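Long-range contacts in amino acid adenylation domain-containing protein (Bacillus stratosphericus LAMA 585, PDB 6ULY), which probably selects an alpha-keto acid and activates it as the acyl adenylate in nonribosomal depsipeptide synthesis: residues 123-128 against 149-154; 211-216 against 264-269; 472-477 against 484-489. One frame throughout, in Å; residues are numbered along the deposited sequence.

Interaction 1 of 3, residues 123-128 against 149-154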
loop_
_atom_site.group_PDB
_atom_site.type_symbol
_atom_site.label_atom_id
_atom_site.label_comp_id
_atom_site.label_asym_id
_atom_site.label_seq_id
_atom_site.Cartn_x
_atom_site.Cartn_y
_atom_site.Cartn_z
ATOM N N HIS A 123 21.983 -0.363 -7.109
ATOM C CA HIS A 123 22.568 -1.365 -7.989
ATOM C C HIS A 123 23.678 -2.140 -7.291
ATOM O O HIS A 123 24.834 -2.098 -7.732
ATOM C CB HIS A 123 23.118 -0.698 -9.250
ATOM C CG HIS A 123 22.160 0.249 -9.901
ATOM N ND1 HIS A 123 20.800 0.026 -9.939
ATOM C CD2 HIS A 123 22.366 1.425 -10.540
ATOM C CE1 HIS A 123 20.211 1.022 -10.575
ATOM N NE2 HIS A 123 21.138 1.885 -10.948
ATOM N N PRO A 124 23.377 -2.854 -6.214
ATOM C CA PRO A 124 24.408 -3.649 -5.544
ATOM C C PRO A 124 24.722 -4.923 -6.310
ATOM O O PRO A 124 23.913 -5.442 -7.080
ATOM C CB PRO A 124 23.779 -3.971 -4.185
ATOM C CG PRO A 124 22.308 -3.985 -4.462
ATOM C CD PRO A 124 22.075 -2.948 -5.531
ATOM N N LEU A 125 25.929 -5.428 -6.076
ATOM C CA LEU A 125 26.301 -6.723 -6.621
ATOM C C LEU A 125 25.290 -7.768 -6.177
ATOM O O LEU A 125 24.946 -7.850 -4.995
ATOM C CB LEU A 125 27.706 -7.116 -6.156
ATOM C CG LEU A 125 28.128 -8.568 -6.417
ATOM C CD1 LEU A 125 28.282 -8.820 -7.908
ATOM C CD2 LEU A 125 29.412 -8.899 -5.675
ATOM N N ILE A 126 24.814 -8.563 -7.123
ATOM C CA ILE A 126 23.944 -9.687 -6.811
ATOM C C ILE A 126 24.811 -10.925 -6.643
ATOM O O ILE A 126 25.628 -11.253 -7.512
ATOM C CB ILE A 126 22.880 -9.892 -7.903
ATOM C CG1 ILE A 126 22.035 -8.619 -8.070
ATOM C CG2 ILE A 126 22.000 -11.084 -7.550
ATOM C CD1 ILE A 126 21.035 -8.679 -9.212
ATOM N N LEU A 127 24.644 -11.596 -5.510
ATOM C CA LEU A 127 25.386 -12.795 -5.162
ATOM C C LEU A 127 24.419 -13.967 -5.178
ATOM O O LEU A 127 23.331 -13.882 -4.595
ATOM C CB LEU A 127 26.025 -12.639 -3.782
ATOM C CG LEU A 127 27.381 -13.277 -3.518
ATOM C CD1 LEU A 127 28.403 -12.834 -4.546
ATOM C CD2 LEU A 127 27.828 -12.906 -2.117
ATOM N N THR A 128 24.809 -15.056 -5.837
ATOM C CA THR A 128 23.875 -16.138 -6.112
ATOM C C THR A 128 24.639 -17.453 -6.232
ATOM O O THR A 128 25.826 -17.536 -5.903
ATOM C CB THR A 128 23.068 -15.836 -7.383
ATOM O OG1 THR A 128 22.335 -17.003 -7.779
ATOM C CG2 THR A 128 23.990 -15.409 -8.515
ATOM N N ARG A 149 25.248 -6.582 -12.061
ATOM C CA ARG A 149 26.489 -7.290 -11.772
ATOM C C ARG A 149 26.155 -8.517 -10.940
ATOM O O ARG A 149 25.501 -8.402 -9.898
ATOM C CB ARG A 149 27.485 -6.396 -11.025
ATOM C CG ARG A 149 28.121 -5.318 -11.884
ATOM C CD ARG A 149 28.886 -4.319 -11.028
ATOM N NE ARG A 149 29.495 -3.254 -11.822
ATOM C CZ ARG A 149 30.086 -2.179 -11.308
ATOM N NH1 ARG A 149 30.151 -2.013 -9.992
ATOM N NH2 ARG A 149 30.611 -1.263 -12.110
ATOM N N VAL A 150 26.599 -9.685 -11.402
ATOM C CA VAL A 150 26.297 -10.953 -10.753
ATOM C C VAL A 150 27.592 -11.725 -10.536
ATOM O O VAL A 150 28.562 -11.574 -11.285
ATOM C CB VAL A 150 25.300 -11.794 -11.582
ATOM C CG1 VAL A 150 24.705 -12.909 -10.732
ATOM C CG2 VAL A 150 24.207 -10.906 -12.164
ATOM N N ALA A 151 27.600 -12.558 -9.497
ATOM C CA ALA A 151 28.754 -13.386 -9.188
ATOM C C ALA A 151 28.289 -14.571 -8.358
ATOM O O ALA A 151 27.467 -14.414 -7.453
ATOM C CB ALA A 151 29.829 -12.591 -8.438
ATOM N N ALA A 152 28.808 -15.752 -8.681
ATOM C CA ALA A 152 28.461 -16.967 -7.964
ATOM C C ALA A 152 29.399 -17.170 -6.781
ATOM O O ALA A 152 30.551 -16.728 -6.791
ATOM C CB ALA A 152 28.524 -18.182 -8.891
ATOM N N VAL A 153 28.889 -17.860 -5.761
ATOM C CA VAL A 153 29.640 -18.069 -4.529
ATOM C C VAL A 153 30.570 -19.275 -4.632
ATOM O O VAL A 153 31.718 -19.214 -4.187
ATOM C CB VAL A 153 28.659 -18.210 -3.351
ATOM C CG1 VAL A 153 29.342 -18.847 -2.153
ATOM C CG2 VAL A 153 28.084 -16.852 -2.978
ATOM N N GLU A 154 30.095 -20.390 -5.193
ATOM C CA GLU A 154 30.918 -21.598 -5.271
ATOM C C GLU A 154 32.296 -21.337 -5.866
ATOM O O GLU A 154 33.292 -21.764 -5.264
ATOM C CB GLU A 154 30.179 -22.680 -6.071
ATOM C CG GLU A 154 28.950 -23.252 -5.373
ATOM C CD GLU A 154 27.676 -22.478 -5.690
ATOM O OE1 GLU A 154 27.777 -21.316 -6.133
ATOM O OE2 GLU A 154 26.574 -23.038 -5.503
HETATM O O HOH W 1 23.968 -5.271 -9.723
#

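Interaction 2 of 3, residues 211-216 against 264-269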
loop_
_atom_site.group_PDB
_atom_site.type_symbol
_atom_site.label_atom_id
_atom_site.label_comp_id
_atom_site.label_asym_id
_atom_site.label_seq_id
_atom_site.Cartn_x
_atom_site.Cartn_y
_atom_site.Cartn_z
ATOM N N GLN A 211 24.128 -25.028 23.870
ATOM C CA GLN A 211 25.035 -25.562 22.862
ATOM C C GLN A 211 24.745 -27.021 22.536
ATOM O O GLN A 211 25.239 -27.523 21.520
ATOM C CB GLN A 211 26.485 -25.421 23.330
ATOM C CG GLN A 211 27.515 -25.875 22.305
ATOM C CD GLN A 211 28.945 -25.643 22.758
ATOM O OE1 GLN A 211 29.789 -26.533 22.658
ATOM N NE2 GLN A 211 29.226 -24.441 23.245
ATOM N N GLU A 212 23.965 -27.709 23.367
ATOM C CA GLU A 212 23.637 -29.108 23.137
ATOM C C GLU A 212 22.400 -29.296 22.273
ATOM O O GLU A 212 22.085 -30.435 21.911
ATOM C CB GLU A 212 23.438 -29.830 24.475
ATOM C CG GLU A 212 24.691 -30.556 24.959
ATOM C CD GLU A 212 25.908 -29.651 25.003
ATOM O OE1 GLU A 212 25.846 -28.605 25.681
ATOM O OE2 GLU A 212 26.923 -29.980 24.348
ATOM N N ASP A 213 21.697 -28.219 21.933
ATOM C CA ASP A 213 20.555 -28.331 21.037
ATOM C C ASP A 213 20.989 -28.903 19.691
ATOM O O ASP A 213 22.123 -28.712 19.244
ATOM C CB ASP A 213 19.897 -26.960 20.828
ATOM C CG ASP A 213 19.271 -26.402 22.098
ATOM O OD1 ASP A 213 18.960 -27.192 23.013
ATOM O OD2 ASP A 213 19.076 -25.165 22.174
ATOM N N VAL A 214 20.071 -29.616 19.045
ATOM C CA VAL A 214 20.218 -30.028 17.652
ATOM C C VAL A 214 19.087 -29.371 16.867
ATOM O O VAL A 214 17.908 -29.654 17.114
ATOM C CB VAL A 214 20.193 -31.557 17.495
ATOM C CG1 VAL A 214 20.346 -31.937 16.031
ATOM C CG2 VAL A 214 21.299 -32.203 18.340
ATOM N N SER A 215 19.443 -28.492 15.937
ATOM C CA SER A 215 18.471 -27.646 15.260
ATOM C C SER A 215 18.198 -28.145 13.849
ATOM O O SER A 215 19.121 -28.495 13.108
ATOM C CB SER A 215 18.959 -26.197 15.205
ATOM O OG SER A 215 17.957 -25.356 14.662
ATOM N N LEU A 216 16.918 -28.162 13.482
ATOM C CA LEU A 216 16.481 -28.495 12.131
ATOM C C LEU A 216 15.609 -27.365 11.603
ATOM O O LEU A 216 14.611 -27.002 12.235
ATOM C CB LEU A 216 15.707 -29.817 12.111
ATOM C CG LEU A 216 15.089 -30.193 10.764
ATOM C CD1 LEU A 216 16.150 -30.371 9.689
ATOM C CD2 LEU A 216 14.256 -31.445 10.918
ATOM N N ARG A 264 17.987 -36.622 15.046
ATOM C CA ARG A 264 17.613 -36.515 16.452
ATOM C C ARG A 264 17.486 -35.050 16.862
ATOM O O ARG A 264 18.018 -34.611 17.884
ATOM C CB ARG A 264 18.618 -37.254 17.338
ATOM C CG ARG A 264 18.797 -38.719 16.967
ATOM C CD ARG A 264 19.751 -39.428 17.910
ATOM N NE ARG A 264 20.753 -40.212 17.189
ATOM C CZ ARG A 264 20.524 -41.396 16.627
ATOM N NH1 ARG A 264 19.319 -41.949 16.690
ATOM N NH2 ARG A 264 21.504 -42.029 15.995
ATOM N N ALA A 265 16.764 -34.285 16.041
ATOM C CA ALA A 265 16.620 -32.857 16.280
ATOM C C ALA A 265 15.913 -32.604 17.603
ATOM O O ALA A 265 14.957 -33.297 17.961
ATOM C CB ALA A 265 15.844 -32.204 15.136
ATOM N N THR A 266 16.403 -31.608 18.339
ATOM C CA THR A 266 15.765 -31.187 19.578
ATOM C C THR A 266 14.881 -29.958 19.402
ATOM O O THR A 266 14.017 -29.708 20.249
ATOM C CB THR A 266 16.824 -30.899 20.652
ATOM O OG1 THR A 266 17.547 -29.708 20.317
ATOM C CG2 THR A 266 17.807 -32.074 20.758
ATOM N N LYS A 267 15.059 -29.200 18.322
ATOM C CA LYS A 267 14.231 -28.026 18.090
ATOM C C LYS A 267 14.072 -27.806 16.594
ATOM O O LYS A 267 14.941 -28.175 15.799
ATOM C CB LYS A 267 14.821 -26.771 18.747
ATOM C CG LYS A 267 16.148 -26.327 18.157
ATOM C CD LYS A 267 16.698 -25.095 18.868
ATOM C CE LYS A 267 17.920 -24.557 18.143
ATOM N NZ LYS A 267 18.485 -23.348 18.778
ATOM N N THR A 268 12.950 -27.188 16.231
ATOM C CA THR A 268 12.616 -26.877 14.847
ATOM C C THR A 268 11.480 -25.861 14.882
ATOM O O THR A 268 10.962 -25.525 15.951
ATOM C CB THR A 268 12.230 -28.142 14.069
ATOM O OG1 THR A 268 12.157 -27.851 12.669
ATOM C CG2 THR A 268 10.888 -28.687 14.542
ATOM N N TRP A 269 11.098 -25.366 13.707
ATOM C CA TRP A 269 9.983 -24.431 13.641
ATOM C C TRP A 269 9.374 -24.435 12.250
ATOM O O TRP A 269 9.968 -24.924 11.285
ATOM C CB TRP A 269 10.418 -23.008 14.006
ATOM C CG TRP A 269 11.034 -22.251 12.874
ATOM C CD1 TRP A 269 12.290 -22.406 12.367
ATOM C CD2 TRP A 269 10.425 -21.196 12.122
ATOM N NE1 TRP A 269 12.500 -21.519 11.338
ATOM C CE2 TRP A 269 11.369 -20.762 11.171
ATOM C CE3 TRP A 269 9.171 -20.578 12.158
ATOM C CZ2 TRP A 269 11.097 -19.744 10.263
ATOM C CZ3 TRP A 269 8.905 -19.568 11.258
ATOM C CH2 TRP A 269 9.862 -19.161 10.323
#

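Interaction 3 of 3, residues 472-477 against 484-489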
loop_
_atom_site.group_PDB
_atom_site.type_symbol
_atom_site.label_atom_id
_atom_site.label_comp_id
_atom_site.label_asym_id
_atom_site.label_seq_id
_atom_site.Cartn_x
_atom_site.Cartn_y
_atom_site.Cartn_z
ATOM N N GLU A 472 -20.133 -10.917 13.536
ATOM C CA GLU A 472 -21.518 -10.383 13.541
ATOM C C GLU A 472 -22.157 -10.622 12.170
ATOM O O GLU A 472 -23.339 -11.019 12.129
ATOM C CB GLU A 472 -21.451 -8.898 13.898
ATOM C CG GLU A 472 -22.743 -8.321 14.436
ATOM C CD GLU A 472 -22.568 -6.898 14.934
ATOM O OE1 GLU A 472 -21.404 -6.496 15.173
ATOM O OE2 GLU A 472 -23.585 -6.194 15.072
ATOM N N ILE A 473 -21.398 -10.389 11.095
ATOM C CA ILE A 473 -21.862 -10.614 9.694
ATOM C C ILE A 473 -22.217 -12.090 9.526
ATOM O O ILE A 473 -23.295 -12.381 8.994
ATOM C CB ILE A 473 -20.795 -10.170 8.670
ATOM C CG1 ILE A 473 -20.526 -8.663 8.768
ATOM C CG2 ILE A 473 -21.199 -10.582 7.253
ATOM C CD1 ILE A 473 -19.362 -8.173 7.934
ATOM N N GLU A 474 -21.336 -12.981 9.974
ATOM C CA GLU A 474 -21.548 -14.444 9.856
ATOM C C GLU A 474 -22.792 -14.871 10.647
ATOM O O GLU A 474 -23.620 -15.602 10.087
ATOM C CB GLU A 474 -20.303 -15.193 10.321
ATOM C CG GLU A 474 -19.114 -15.016 9.396
ATOM C CD GLU A 474 -17.806 -15.465 10.023
ATOM O OE1 GLU A 474 -17.826 -15.828 11.218
ATOM O OE2 GLU A 474 -16.775 -15.446 9.318
ATOM N N ALA A 475 -22.937 -14.438 11.896
ATOM C CA ALA A 475 -24.133 -14.758 12.706
ATOM C C ALA A 475 -25.397 -14.374 11.925
ATOM O O ALA A 475 -26.315 -15.211 11.846
ATOM C CB ALA A 475 -24.072 -14.069 14.052
ATOM N N ILE A 476 -25.450 -13.161 11.367
ATOM C CA ILE A 476 -26.662 -12.665 10.651
ATOM C C ILE A 476 -26.876 -13.505 9.393
ATOM O O ILE A 476 -28.031 -13.880 9.118
ATOM C CB ILE A 476 -26.571 -11.164 10.335
ATOM C CG1 ILE A 476 -26.818 -10.343 11.604
ATOM C CG2 ILE A 476 -27.541 -10.777 9.219
ATOM C CD1 ILE A 476 -26.023 -9.069 11.670
ATOM N N ALA A 477 -25.807 -13.810 8.660
ATOM C CA ALA A 477 -25.889 -14.677 7.463
ATOM C C ALA A 477 -26.490 -16.042 7.839
ATOM O O ALA A 477 -27.250 -16.592 7.021
ATOM C CB ALA A 477 -24.534 -14.819 6.814
ATOM N N GLU A 484 -26.070 -23.133 6.200
ATOM C CA GLU A 484 -25.520 -24.006 7.261
ATOM C C GLU A 484 -24.460 -23.208 8.034
ATOM O O GLU A 484 -24.697 -22.896 9.220
ATOM C CB GLU A 484 -24.920 -25.284 6.672
ATOM N N THR A 485 -23.347 -22.859 7.379
ATOM C CA THR A 485 -22.270 -22.015 7.961
ATOM C C THR A 485 -21.751 -21.035 6.906
ATOM O O THR A 485 -21.952 -21.268 5.692
ATOM C CB THR A 485 -21.121 -22.840 8.561
ATOM O OG1 THR A 485 -20.628 -23.739 7.566
ATOM C CG2 THR A 485 -21.525 -23.597 9.811
ATOM N N SER A 486 -21.088 -19.981 7.381
ATOM C CA SER A 486 -20.694 -18.793 6.587
ATOM C C SER A 486 -19.264 -18.373 6.937
ATOM O O SER A 486 -18.780 -18.678 8.041
ATOM C CB SER A 486 -21.665 -17.660 6.811
ATOM O OG SER A 486 -21.714 -17.302 8.185
ATOM N N PHE A 487 -18.613 -17.682 6.013
ATOM C CA PHE A 487 -17.258 -17.113 6.205
ATOM C C PHE A 487 -17.190 -15.830 5.379
ATOM O O PHE A 487 -17.364 -15.879 4.148
ATOM C CB PHE A 487 -16.182 -18.140 5.830
ATOM C CG PHE A 487 -14.747 -17.704 6.038
ATOM C CD1 PHE A 487 -14.138 -17.783 7.286
ATOM C CD2 PHE A 487 -13.990 -17.233 4.972
ATOM C CE1 PHE A 487 -12.819 -17.387 7.466
ATOM C CE2 PHE A 487 -12.671 -16.837 5.153
ATOM C CZ PHE A 487 -12.089 -16.913 6.400
ATOM N N VAL A 488 -16.962 -14.708 6.052
ATOM C CA VAL A 488 -16.845 -13.373 5.397
ATOM C C VAL A 488 -15.359 -12.962 5.340
ATOM O O VAL A 488 -14.651 -13.113 6.344
ATOM C CB VAL A 488 -17.728 -12.336 6.120
ATOM C CG1 VAL A 488 -17.301 -12.113 7.561
ATOM C CG2 VAL A 488 -17.779 -11.016 5.354
ATOM N N ALA A 489 -14.882 -12.517 4.180
ATOM C CA ALA A 489 -13.615 -11.766 4.039
ATOM C C ALA A 489 -13.962 -10.420 3.407
ATOM O O ALA A 489 -14.758 -10.410 2.455
ATOM C CB ALA A 489 -12.615 -12.545 3.213
#

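Interaction 1 of 3, residues 123-128 against 149-154
R149 O takes the N-H of I126 in the shortest direct bond of the contact, 2.9 Å from I126 N and nearly straight at 169°. From there the parallel strands 125-128 and 150-152 stay in register: I126 O accepts from A151 N, T128 N gives to A151 O, and V153 N reaches T128 O at 3.1 Å. A water joins P124 O and R149 N, accepting from the latter.

On one face the A151 methyl touches both L125 CD1 (4.1 Å from A151 CB) and L127 CD1 (4.2 Å). Farther along, L127 crosses V153 at about a right angle, L127 CG to V153 CG2 3.7 Å. On the other face T128 CG2 presses on V150 CG1 at 3.4 Å, a tight carbon pair; V150 presents this methyl with CG1 anti to its backbone N (chi1 -164°).

Strand 150-152 forms an edge of a mixed sheet, with 125-128 between it and strand 70-74. Helix 130-137, in the right-handed beta-alpha-beta crossover between the two strands, lies against I126 and V150, while helix 78-91 packs on L127 and V153 from the other face.

Interaction 2 of 3, residues 211-216 against 264-269
T266 reaches V214 just where two neighbouring parallel strands of the large mixed sheet, 214-217 and 267-270, begin to pair. The ANL-clan adenylation fold is built round such sheets. V214 is held through both its N-H and its carbonyl oxygen: the N-H points to T266 OG1, 2.8 Å from V214 N, and the oxygen accepts from T266 N and K267 N. The bond from T266 N to V214 O lies in the carbonyl plane on a lone pair, whereas the K267 donor is tilted 24° from that plane. The T266 hydroxyl sits between its own N and carbonyl carbon (chi1 70°), which brings it to the V214 N-H.

Packing is close deeper in. L216 CB meets A265 CB at 3.9 Å on the face lined by helix 255-262, and L216 N donates to K267 O. On the opposite face the K267 chain, extended beyond CG, runs past S215, its CE 3.5 Å from S215 CB. K267 NZ is hydrogen-bonded to N234 of helix 224-237, and the K267 side chain makes a cation-pi contact with F209.

The outer end is looser. D213 OD2 stands 3.9 Å from K267 NZ, a long salt bridge, and is bonded to T210 N. R264, whose positive phi closes helix 255-262 in a Schellman motif, leads its exposed side chain away.

At the inner end the side chain of W269 lies about 5 Å from the bound keto acyl adenylate. Beside it, the T268 hydroxyl donates to L216 O from 41° above the carbonyl plane, with T268 OG1 and L216 O 2.6 Å apart.

Interaction 3 of 3, residues 472-477 against 484-489
E474 reaches across to strand 485-489 with its whole side chain. CG stands anti to the carbonyl carbon (chi1 -69°) and the chain is extended beyond it, so the carboxylate arrives alongside the strand backbone. There OE2 takes the N-H of V488 in a weak bond, 3.4 Å from V488 N but well aligned at 166°. The same oxygen lies 3.6 Å from F487 CA, and F487 CD1 is its nearest ring atom. The aliphatic part of E474 is used as well: CG passes V488 CG1 at 3.9 Å, the two side chains meeting at a slant.

S486 answers from the strand. Its OG occupies the position between the backbone N and the carbonyl carbon (chi1 59°), turned to the helix, and donates a weak bond to E474 O, 3.2 Å from S486 OG. It also rests on E474 CB, while the methyl of A477, one turn on along the helix, touches S486 CB.

The helix and strand form part of the small C-terminal subdomain expected of an ANL enzyme. Segment 472-477 of helix 470-477 runs roughly antiparallel to segment 485-489 and packs over this edge strand of a three-stranded sheet, whose next strand is 502-509.

V488 fills the apolar end. Its CG1 branch faces E474, and its CG2 branch faces I473. I473 CG2 meets V488 CG2 at 3.9 Å, the side chains crossing at about a right angle. L505 of strand 502-509 touches both I473 and V488, and M532 of helix 514-532 also packs on I473. F487 points its CB away from the helix, and its ring meets that of W564 with the planes almost perpendicular.

In the fold
Interactions 1 and 2 each join neighbouring parallel strands, but in two different beta-sheets; their centres are about 32 Å apart. Interaction 2 is the buried one, inside its sheet and leading to the ligand, and it adds threonine hydroxyls and a lysine to the backbone pairing. Interaction 1, at a sheet edge, relies on main-chain bonds and aliphatic side chains. Interaction 3 is of another kind: a helix laid on a strand, partly buried, with weak polar bonds beside an apolar patch. It lies across the chain's centre from both others, its centre about 51 Å from that of interaction 1 and about 42 Å from that of interaction 2. The three share no secondary-structure element.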